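Local coordinates for metallo-beta-lactamase domain-containing protein 1 (Thermotoga maritima, PDB 1ZTC) that probably acts as a metal-dependent hydrolase of the metallo-beta-lactamase superfamily, perhaps an endoribonuclease, and carries two nickel ions at its probable active site, at residues 29-41 and 49-61. Residues are numbered along the deposited sequence; the frame is centred on the assembly and turned at random.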
ATOM      1  N   ARG A  29      -5.467  10.201   1.737  1.00 36.19           N
ATOM      2  CA  ARG A  29      -5.828   9.006   2.531  1.00 37.03           C
ATOM      3  C   ARG A  29      -4.663   8.269   3.097  1.00 37.68           C
ATOM      4  O   ARG A  29      -4.785   7.684   4.168  1.00 41.71           O
ATOM      5  CB  ARG A  29      -6.658   7.967   1.756  1.00 35.49           C
ATOM      6  CG  ARG A  29      -7.957   8.465   1.348  1.00 33.44           C
ATOM      7  CD  ARG A  29      -8.912   8.533   2.513  1.00 35.79           C
ATOM      8  NE  ARG A  29      -9.691   7.310   2.644  1.00 38.79           N
ATOM      9  CZ  ARG A  29      -9.750   6.538   3.726  1.00 40.02           C
ATOM     10  NH1 ARG A  29      -9.121   6.849   4.851  1.00 36.12           N
ATOM     11  NH2 ARG A  29     -10.497   5.456   3.682  1.00 34.62           N
ATOM     12  N   LEU A  30      -3.556   8.235   2.380  1.00 38.51           N
ATOM     13  CA  LEU A  30      -2.457   7.366   2.783  1.00 40.07           C
ATOM     14  C   LEU A  30      -1.160   7.874   2.277  1.00 41.61           C
ATOM     15  O   LEU A  30      -0.989   8.105   1.090  1.00 41.85           O
ATOM     16  CB  LEU A  30      -2.709   5.928   2.294  1.00 43.73           C
ATOM     17  CG  LEU A  30      -1.662   4.877   2.669  1.00 45.86           C
ATOM     18  CD1 LEU A  30      -1.700   4.631   4.164  1.00 51.93           C
ATOM     19  CD2 LEU A  30      -1.959   3.593   1.927  1.00 44.95           C
ATOM     20  N   ASN A  31      -0.238   8.087   3.215  1.00 41.30           N
ATOM     21  CA  ASN A  31       1.094   8.474   2.877  1.00 44.99           C
ATOM     22  C   ASN A  31       2.068   7.574   3.630  1.00 48.93           C
ATOM     23  O   ASN A  31       2.295   7.731   4.843  1.00 48.50           O
ATOM     24  CB  ASN A  31       1.300   9.927   3.266  1.00 47.82           C
ATOM     25  CG  ASN A  31       2.568  10.470   2.740  1.00 57.29           C
ATOM     26  OD1 ASN A  31       3.536   9.725   2.523  1.00 62.92           O
ATOM     27  ND2 ASN A  31       2.578  11.772   2.482  1.00 59.31           N
ATOM     28  N   ALA A  32       2.603   6.587   2.925  1.00 49.91           N
ATOM     29  CA  ALA A  32       3.526   5.678   3.553  1.00 52.67           C
ATOM     30  C   ALA A  32       4.764   5.455   2.682  1.00 53.37           C
ATOM     31  O   ALA A  32       5.335   4.363   2.685  1.00 57.84           O
ATOM     32  CB  ALA A  32       2.796   4.348   3.864  1.00 55.03           C
ATOM     33  N   HIS A  33       5.209   6.504   1.992  1.00 49.96           N
ATOM     34  CA  HIS A  33       6.475   6.458   1.301  1.00 48.54           C
ATOM     35  C   HIS A  33       7.574   6.048   2.273  1.00 46.56           C
ATOM     36  O   HIS A  33       7.519   6.394   3.436  1.00 45.39           O
ATOM     37  CB  HIS A  33       6.838   7.815   0.737  1.00 51.16           C
ATOM     38  CG  HIS A  33       5.939   8.287  -0.353  1.00 58.86           C
ATOM     39  ND1 HIS A  33       5.575   7.491  -1.418  1.00 66.93           N
ATOM     40  CD2 HIS A  33       5.318   9.482  -0.538  1.00 67.40           C
ATOM     41  CE1 HIS A  33       4.801   8.188  -2.233  1.00 72.34           C
ATOM     42  NE2 HIS A  33       4.624   9.397  -1.719  1.00 68.55           N
ATOM     43  N   PHE A  34       8.559   5.300   1.778  1.00 43.82           N
ATOM     44  CA  PHE A  34       9.618   4.821   2.605  1.00 44.15           C
ATOM     45  C   PHE A  34      10.898   4.729   1.763  1.00 45.40           C
ATOM     46  O   PHE A  34      10.916   4.153   0.657  1.00 43.81           O
ATOM     47  CB  PHE A  34       9.253   3.511   3.296  1.00 43.30           C
ATOM     48  CG  PHE A  34       9.051   2.357   2.376  1.00 41.42           C
ATOM     49  CD1 PHE A  34       7.891   2.242   1.636  1.00 42.46           C
ATOM     50  CD2 PHE A  34      10.037   1.375   2.229  1.00 43.78           C
ATOM     51  CE1 PHE A  34       7.685   1.149   0.768  1.00 45.77           C
ATOM     52  CE2 PHE A  34       9.827   0.305   1.380  1.00 44.12           C
ATOM     53  CZ  PHE A  34       8.658   0.203   0.641  1.00 47.67           C
ATOM     54  N   SER A  35      11.970   5.303   2.295  1.00 44.43           N
ATOM     55  CA  SER A  35      13.222   5.296   1.572  1.00 44.66           C
ATOM     56  C   SER A  35      14.000   3.997   1.776  1.00 43.77           C
ATOM     57  O   SER A  35      13.841   3.270   2.757  1.00 43.26           O
ATOM     58  CB  SER A  35      14.102   6.516   1.932  1.00 43.88           C
ATOM     59  OG  SER A  35      14.735   6.374   3.190  1.00 43.80           O
ATOM     60  N   THR A  36      14.854   3.742   0.800  1.00 44.35           N
ATOM     61  CA  THR A  36      15.984   2.853   0.950  1.00 43.42           C
ATOM     62  C   THR A  36      16.787   3.244   2.191  1.00 43.34           C
ATOM     63  O   THR A  36      16.940   4.438   2.507  1.00 43.47           O
ATOM     64  CB  THR A  36      16.845   2.977  -0.294  1.00 43.65           C
ATOM     65  OG1 THR A  36      16.079   2.506  -1.408  1.00 40.97           O
ATOM     66  CG2 THR A  36      18.145   2.158  -0.170  1.00 44.23           C
ATOM     67  N   VAL A  37      17.292   2.235   2.890  1.00 43.36           N
ATOM     68  CA  VAL A  37      18.142   2.420   4.067  1.00 43.13           C
ATOM     69  C   VAL A  37      19.465   1.671   3.822  1.00 42.71           C
ATOM     70  O   VAL A  37      19.496   0.475   3.568  1.00 43.00           O
ATOM     71  CB  VAL A  37      17.515   1.883   5.364  1.00 43.78           C
ATOM     72  CG1 VAL A  37      18.458   2.113   6.584  1.00 42.58           C
ATOM     73  CG2 VAL A  37      16.178   2.521   5.598  1.00 44.19           C
ATOM     74  N   VAL A  38      20.540   2.433   3.894  1.00 44.04           N
ATOM     75  CA  VAL A  38      21.896   1.977   3.638  1.00 44.84           C
ATOM     76  C   VAL A  38      22.665   1.956   4.953  1.00 45.09           C
ATOM     77  O   VAL A  38      22.617   2.913   5.735  1.00 43.43           O
ATOM     78  CB  VAL A  38      22.583   2.936   2.619  1.00 43.92           C
ATOM     79  CG1 VAL A  38      24.073   2.768   2.585  1.00 50.25           C
ATOM     80  CG2 VAL A  38      21.976   2.684   1.229  1.00 49.35           C
ATOM     81  N   TYR A  39      23.357   0.843   5.174  1.00 45.40           N
ATOM     82  CA  TYR A  39      24.172   0.630   6.343  1.00 45.10           C
ATOM     83  C   TYR A  39      25.617   0.397   5.899  1.00 44.85           C
ATOM     84  O   TYR A  39      25.865  -0.347   4.943  1.00 43.84           O
ATOM     85  CB  TYR A  39      23.664  -0.589   7.096  1.00 45.69           C
ATOM     86  CG  TYR A  39      24.504  -1.005   8.298  1.00 46.54           C
ATOM     87  CD1 TYR A  39      24.489  -0.267   9.465  1.00 46.97           C
ATOM     88  CD2 TYR A  39      25.288  -2.151   8.265  1.00 50.05           C
ATOM     89  CE1 TYR A  39      25.219  -0.637  10.545  1.00 44.73           C
ATOM     90  CE2 TYR A  39      26.031  -2.534   9.369  1.00 47.96           C
ATOM     91  CZ  TYR A  39      25.977  -1.776  10.513  1.00 46.78           C
ATOM     92  OH  TYR A  39      26.699  -2.128  11.635  1.00 48.91           O
ATOM     93  N   LEU A  40      26.551   1.061   6.579  1.00 43.81           N
ATOM     94  CA  LEU A  40      27.972   0.944   6.284  1.00 45.07           C
ATOM     95  C   LEU A  40      28.756   0.703   7.552  1.00 45.03           C
ATOM     96  O   LEU A  40      28.490   1.332   8.577  1.00 44.17           O
ATOM     97  CB  LEU A  40      28.497   2.219   5.645  1.00 45.56           C
ATOM     98  CG  LEU A  40      27.821   2.671   4.360  1.00 47.61           C
ATOM     99  CD1 LEU A  40      28.080   4.149   4.125  1.00 50.05           C
ATOM    100  CD2 LEU A  40      28.346   1.850   3.182  1.00 53.98           C
ATOM    101  N   GLU A  41      29.724  -0.203   7.476  1.00 45.54           N
ATOM    102  CA  GLU A  41      30.670  -0.411   8.553  1.00 48.32           C
ATOM    103  C   GLU A  41      32.061  -0.019   8.074  1.00 46.75           C
ATOM    104  O   GLU A  41      32.519  -0.489   7.036  1.00 45.45           O
ATOM    105  CB  GLU A  41      30.677  -1.883   9.009  1.00 48.97           C
ATOM    106  CG  GLU A  41      29.469  -2.268   9.839  1.00 53.40           C
ATOM    107  CD  GLU A  41      29.511  -3.705  10.382  1.00 55.15           C
ATOM    108  OE1 GLU A  41      30.524  -4.416  10.117  1.00 59.93           O
ATOM    109  OE2 GLU A  41      28.520  -4.103  11.075  1.00 56.82           O
ATOM    110  N   ILE A  49      22.769   5.758   6.081  1.00 45.25           N
ATOM    111  CA  ILE A  49      22.361   6.828   5.177  1.00 45.50           C
ATOM    112  C   ILE A  49      20.885   6.651   4.877  1.00 45.61           C
ATOM    113  O   ILE A  49      20.491   5.613   4.330  1.00 44.63           O
ATOM    114  CB  ILE A  49      23.175   6.837   3.876  1.00 46.75           C
ATOM    115  CG1 ILE A  49      24.673   6.981   4.193  1.00 46.38           C
ATOM    116  CG2 ILE A  49      22.749   7.984   2.985  1.00 44.29           C
ATOM    117  CD1 ILE A  49      25.580   6.987   2.943  1.00 49.00           C
ATOM    118  N   ASP A  50      20.093   7.667   5.248  1.00 44.68           N
ATOM    119  CA  ASP A  50      18.627   7.685   5.136  1.00 44.30           C
ATOM    120  C   ASP A  50      18.010   6.547   5.951  1.00 45.17           C
ATOM    121  O   ASP A  50      17.757   5.478   5.409  1.00 46.07           O
ATOM    122  CB  ASP A  50      18.168   7.657   3.674  1.00 44.51           C
ATOM    123  CG  ASP A  50      18.347   9.003   2.979  1.00 44.83           C
ATOM    124  OD1 ASP A  50      18.800   9.957   3.654  1.00 43.66           O
ATOM    125  OD2 ASP A  50      18.021   9.116   1.777  1.00 46.34           O
ATOM    126  N   PRO A  51      17.775   6.788   7.260  1.00 44.21           N
ATOM    127  CA  PRO A  51      17.244   5.755   8.160  1.00 45.15           C
ATOM    128  C   PRO A  51      15.827   5.268   7.854  1.00 44.29           C
ATOM    129  O   PRO A  51      15.415   4.209   8.352  1.00 43.50           O
ATOM    130  CB  PRO A  51      17.332   6.413   9.554  1.00 44.82           C
ATOM    131  CG  PRO A  51      17.272   7.879   9.271  1.00 46.06           C
ATOM    132  CD  PRO A  51      18.052   8.042   7.985  1.00 44.48           C
ATOM    133  N   GLY A  52      15.093   6.041   7.046  1.00 45.03           N
ATOM    134  CA  GLY A  52      13.845   5.608   6.535  1.00 43.69           C
ATOM    135  C   GLY A  52      12.619   5.984   7.349  1.00 43.56           C
ATOM    136  O   GLY A  52      12.637   6.863   8.211  1.00 43.22           O
ATOM    137  N   ASN A  53      11.539   5.284   7.052  1.00 42.90           N
ATOM    138  CA  ASN A  53      10.238   5.612   7.566  1.00 42.83           C
ATOM    139  C   ASN A  53       9.709   4.499   8.471  1.00 43.11           C
ATOM    140  O   ASN A  53      10.160   3.367   8.421  1.00 41.64           O
ATOM    141  CB  ASN A  53       9.291   5.842   6.389  1.00 46.58           C
ATOM    142  CG  ASN A  53       8.000   6.529   6.798  1.00 54.33           C
ATOM    143  OD1 ASN A  53       8.011   7.379   7.686  1.00 49.28           O
ATOM    144  ND2 ASN A  53       6.866   6.054   6.244  1.00 67.14           N
ATOM    145  N   LEU A  54       8.741   4.863   9.297  1.00 43.47           N
ATOM    146  CA  LEU A  54       8.146   4.009  10.276  1.00 45.05           C
ATOM    147  C   LEU A  54       7.659   2.679   9.705  1.00 44.73           C
ATOM    148  O   LEU A  54       7.739   1.632  10.355  1.00 46.27           O
ATOM    149  CB  LEU A  54       6.970   4.768  10.908  1.00 45.07           C
ATOM    150  CG  LEU A  54       6.196   4.051  12.012  1.00 48.42           C
ATOM    151  CD1 LEU A  54       7.123   3.709  13.156  1.00 46.55           C
ATOM    152  CD2 LEU A  54       5.031   4.928  12.497  1.00 51.44           C
ATOM    153  N   SER A  55       7.143   2.723   8.485  1.00 44.45           N
ATOM    154  CA  SER A  55       6.602   1.559   7.840  1.00 44.68           C
ATOM    155  C   SER A  55       7.622   0.421   7.553  1.00 44.56           C
ATOM    156  O   SER A  55       7.213  -0.723   7.329  1.00 43.28           O
ATOM    157  CB  SER A  55       5.862   1.991   6.565  1.00 44.57           C
ATOM    158  OG  SER A  55       6.730   2.599   5.633  1.00 47.35           O
ATOM    159  N   SER A  56       8.924   0.747   7.581  1.00 43.97           N
ATOM    160  CA  SER A  56      10.006  -0.236   7.444  1.00 44.51           C
ATOM    161  C   SER A  56      10.447  -0.902   8.757  1.00 45.27           C
ATOM    162  O   SER A  56      11.415  -1.659   8.774  1.00 45.90           O
ATOM    163  CB  SER A  56      11.222   0.426   6.806  1.00 43.97           C
ATOM    164  OG  SER A  56      10.914   0.782   5.483  1.00 42.91           O
HETATM  165  N   MSE A  57       9.717  -0.653   9.838  1.00 45.52           N
HETATM  166  CA  MSE A  57      10.114  -1.095  11.164  1.00 47.87           C
HETATM  167  C   MSE A  57      10.320  -2.607  11.280  1.00 46.02           C
HETATM  168  O   MSE A  57      11.260  -3.043  11.943  1.00 46.68           O
HETATM  169  CB  MSE A  57       9.113  -0.610  12.246  1.00 47.80           C
HETATM  170  CG  MSE A  57       7.713  -1.219  12.112  1.00 55.07           C
HETATM  171 SE   MSE A  57       6.503  -0.461  13.454  0.70 51.94          SE
HETATM  172  CE  MSE A  57       4.973   0.092  12.165  1.00 67.23           C
ATOM    173  N   ASP A  58       9.466  -3.411  10.656  1.00 45.19           N
ATOM    174  CA  ASP A  58       9.642  -4.872  10.729  1.00 46.68           C
ATOM    175  C   ASP A  58      10.877  -5.321   9.943  1.00 46.08           C
ATOM    176  O   ASP A  58      11.573  -6.228  10.357  1.00 44.90           O
ATOM    177  CB  ASP A  58       8.438  -5.630  10.183  1.00 49.80           C
ATOM    178  CG  ASP A  58       7.169  -5.386  10.989  1.00 55.35           C
ATOM    179  OD1 ASP A  58       7.297  -5.035  12.188  1.00 52.99           O
ATOM    180  OD2 ASP A  58       6.062  -5.576  10.407  1.00 63.18           O
ATOM    181  N   GLU A  59      11.122  -4.704   8.788  1.00 44.79           N
ATOM    182  CA  GLU A  59      12.302  -5.067   8.005  1.00 44.51           C
ATOM    183  C   GLU A  59      13.575  -4.679   8.744  1.00 43.58           C
ATOM    184  O   GLU A  59      14.552  -5.446   8.767  1.00 43.21           O
ATOM    185  CB  GLU A  59      12.298  -4.445   6.599  1.00 42.05           C
ATOM    186  CG  GLU A  59      13.344  -5.100   5.676  1.00 45.32           C
ATOM    187  CD  GLU A  59      13.226  -4.705   4.200  1.00 47.51           C
ATOM    188  OE1 GLU A  59      12.468  -3.744   3.869  1.00 47.90           O
ATOM    189  OE2 GLU A  59      13.885  -5.396   3.384  1.00 48.15           O
ATOM    190  N   LEU A  60      13.580  -3.480   9.328  1.00 43.54           N
ATOM    191  CA  LEU A  60      14.731  -3.036  10.080  1.00 44.82           C
ATOM    192  C   LEU A  60      15.000  -3.913  11.284  1.00 44.90           C
ATOM    193  O   LEU A  60      16.150  -4.255  11.551  1.00 44.29           O
ATOM    194  CB  LEU A  60      14.599  -1.574  10.483  1.00 46.49           C
ATOM    195  CG  LEU A  60      14.741  -0.634   9.286  1.00 47.28           C
ATOM    196  CD1 LEU A  60      14.201   0.731   9.657  1.00 52.17           C
ATOM    197  CD2 LEU A  60      16.174  -0.550   8.780  1.00 48.50           C
ATOM    198  N   GLU A  61      13.948  -4.280  12.003  1.00 46.04           N
ATOM    199  CA  GLU A  61      14.061  -5.190  13.139  1.00 47.05           C
ATOM    200  C   GLU A  61      14.822  -6.469  12.765  1.00 48.30           C
ATOM    201  O   GLU A  61      15.724  -6.943  13.463  1.00 47.34           O
ATOM    202  CB  GLU A  61      12.640  -5.557  13.587  1.00 48.82           C
ATOM    203  CG  GLU A  61      12.520  -6.282  14.928  1.00 52.59           C
ATOM    204  CD  GLU A  61      12.578  -5.301  16.057  1.00 58.41           C
ATOM    205  OE1 GLU A  61      13.693  -5.028  16.538  1.00 61.17           O
ATOM    206  OE2 GLU A  61      11.518  -4.749  16.409  1.00 61.03           O
TER
HETATM  207  O   HOH W   1       4.163   7.181   7.050  1.00 36.18           O
HETATM  208  O   HOH W   2      12.221   3.193   4.935  1.00 24.13           O
HETATM  209  O   HOH W   3      19.456   5.028   1.767  1.00 35.20           O
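Phe34 meets Ser55 and Ser56 through a first torsion of 65°, which sets CG between the backbone N and the carbonyl carbon and lays the ring beside the turn that leads into helix 57-67. Both hydroxyls approach the ring obliquely, Ser56 OG coming to 3.4 Å from Phe34 CD2. Val37 has CG1 anti to its backbone N (chi1 -180°), which leaves CG2 anti to the carbonyl carbon, 3.3 Å from Pro51 O, while CG1 reaches Leu60 CD2 of the helix. Two backbone bonds join Val38 and Ile49 as an antiparallel hydrogen-bonded pair: Val38 N gives to Ile49 O at 3.2 Å, and Ile49 N to Val38 O at 2.9 Å. On the same face of the sheet, Leu40 CD1 touches Ile49 CD1. From Val37 back to Phe34 the chains stay about as close, but water carries much of the polar linkage. One water donates to Ser35 O and Ser56 OG, accepts from Asn53 N and lies in plane at the Phe34 ring edge; another joins Asn31 O to Asn53 ND2. Gly52 passes close to Ser35, its CA 3.5 Å from Ser35 OG, and the same hydroxyl donates to Thr36 O from above the carbonyl plane. Asp50 turns its carboxylate to His86, a nickel ligand, and to Thr80, probably orienting that imidazole as a second-shell residue; Phe34 O makes a weak bond to His211, another ligand. The side chain of Ser35 is about 5 Å from a nickel ion. Strand ends and connecting loops gathered around a dinuclear metal centre are characteristic of the metallo-beta-lactamase fold.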